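Local coordinates for Serine/threonine-protein kinase/endoribonuclease IRE1 (Saccharomyces cerevisiae, PDB 2BE1) that senses unfolded proteins in the endoplasmic reticulum through its lumenal domain, the part described here, activating the endoribonuclease domain that splices HAC1 precursor mRNA, at residues Lys222-Ser227 with Pro239-Ile244. Numbering follows the deposited sequence.
Sequences KSLLAS and PTFPGI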
# COMPACT_ATOMS: atom_id res chain seq x y z
N LYS A 222 22.92 8.49 21.56
CA LYS A 222 22.80 7.26 20.74
C LYS A 222 23.19 6.02 21.55
O LYS A 222 24.18 5.31 21.20
CB LYS A 222 23.66 7.30 19.48
CG LYS A 222 23.54 8.53 18.63
CD LYS A 222 24.69 9.57 18.93
CE LYS A 222 24.90 10.60 17.78
NZ LYS A 222 24.76 9.90 16.47
N SER A 223 22.46 5.77 22.64
CA SER A 223 22.75 4.59 23.43
C SER A 223 21.51 3.82 23.87
O SER A 223 20.38 4.31 23.79
CB SER A 223 23.48 5.00 24.66
OG SER A 223 22.60 5.77 25.42
N LEU A 224 21.75 2.61 24.34
CA LEU A 224 20.69 1.84 24.98
C LEU A 224 20.92 1.81 26.49
O LEU A 224 22.03 1.57 26.97
CB LEU A 224 20.62 0.40 24.43
CG LEU A 224 19.71 0.11 23.20
CD1 LEU A 224 18.88 1.28 22.68
CD2 LEU A 224 20.45 -0.57 22.02
N LEU A 225 19.85 2.06 27.23
CA LEU A 225 19.85 1.92 28.66
C LEU A 225 18.87 0.81 29.05
O LEU A 225 17.73 0.85 28.65
CB LEU A 225 19.44 3.24 29.29
CG LEU A 225 18.95 3.14 30.73
CD1 LEU A 225 20.13 2.87 31.62
CD2 LEU A 225 18.32 4.46 31.15
N ALA A 226 19.37 -0.17 29.81
CA ALA A 226 18.61 -1.30 30.41
C ALA A 226 18.39 -1.07 31.88
O ALA A 226 19.35 -0.88 32.64
CB ALA A 226 19.35 -2.59 30.28
N SER A 227 17.15 -1.13 32.30
CA SER A 227 16.87 -1.09 33.72
C SER A 227 16.03 -2.29 34.20
O SER A 227 15.35 -2.98 33.41
CB SER A 227 16.16 0.20 34.02
OG SER A 227 14.98 0.23 33.24
N PRO A 239 27.23 0.88 24.30
CA PRO A 239 28.14 1.83 23.70
C PRO A 239 27.38 2.70 22.67
O PRO A 239 26.14 2.60 22.60
CB PRO A 239 29.20 0.95 23.02
CG PRO A 239 28.73 -0.40 23.05
CD PRO A 239 27.38 -0.45 23.71
N THR A 240 28.09 3.53 21.89
CA THR A 240 27.35 4.38 20.98
C THR A 240 26.98 3.74 19.67
O THR A 240 27.76 2.96 19.10
CB THR A 240 28.04 5.63 20.68
OG1 THR A 240 27.84 6.44 21.79
CG2 THR A 240 27.28 6.35 19.57
N PHE A 241 25.80 4.08 19.19
CA PHE A 241 25.42 3.61 17.88
C PHE A 241 25.56 4.79 16.91
O PHE A 241 25.46 6.00 17.34
CB PHE A 241 24.00 3.11 17.92
CG PHE A 241 23.82 1.92 18.80
CD1 PHE A 241 23.45 2.07 20.14
CD2 PHE A 241 23.95 0.62 18.25
CE1 PHE A 241 23.21 0.95 20.93
CE2 PHE A 241 23.72 -0.52 19.03
CZ PHE A 241 23.35 -0.38 20.37
N PRO A 242 25.80 4.47 15.62
CA PRO A 242 25.90 5.48 14.57
C PRO A 242 24.72 6.45 14.51
O PRO A 242 24.82 7.47 13.87
CB PRO A 242 26.00 4.64 13.31
CG PRO A 242 25.51 3.33 13.73
CD PRO A 242 26.05 3.15 15.06
N GLY A 243 23.62 6.14 15.17
CA GLY A 243 22.51 7.09 15.19
C GLY A 243 21.58 6.73 16.34
O GLY A 243 21.71 5.60 16.95
N ILE A 244 20.66 7.66 16.68
CA ILE A 244 19.82 7.36 17.83
C ILE A 244 18.91 6.12 17.59
O ILE A 244 18.44 5.89 16.47
CB ILE A 244 19.19 8.53 18.50
CG1 ILE A 244 17.79 8.18 18.81
CG2 ILE A 244 19.24 9.85 17.74
CD1 ILE A 244 17.29 9.13 19.88
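K222 sits in the bend made by residues 240-244, which curve round its side chain, while the F241 ring lies beside the backbone of K222 and S223 and meets L224 at its far end. The one hydrogen bond between 222-227 and 239-244 holds the backbone of F241 beside K222: F241 N donates to K222 O over 2.9 Å, with an angle of 160° at the hydrogen. The same oxygen receives a CA-H...O contact from T240 CA at 3.3 Å. With CG set anti to its own carbonyl carbon (chi1 -65°), the F241 ring turns an edge to K222 O and S223 CA. L224 CD2 comes to 3.3 Å from F241 CE1, approaching the ring obliquely, and the two side chains cross at about a right angle. H23 adds an edge-to-face ring contact to F241, and I32 of strand 31-36 also touches it. The contact lies where two antiparallel sheets of the lumenal domain meet: 223-227 is the central strand of a three-stranded meander, and 239-244 lies in the loop from its last strand, 234-237, to strand 245-254 of the five-stranded sheet, to which H23 and I32 also belong. On the other side of the hydrogen bond, T240 crosses K222 obliquely, its methyl CG2 lying 3.7 Å from K222 CB. The lysine chain, bent at chi2 and chi4, runs across the bend; its CG packs against the peptide between G243 and I244, 3.5 Å from G243 C. At its end, K222 NZ stands 3.6 Å from P242 O, too long to count as a hydrogen bond, though the charge may be weakly attracted to the carbonyl. S223 packs more lightly, with CB 4.1 Å from P239 O, and its OG is hydrogen-bonded to R220 O within the preceding turn.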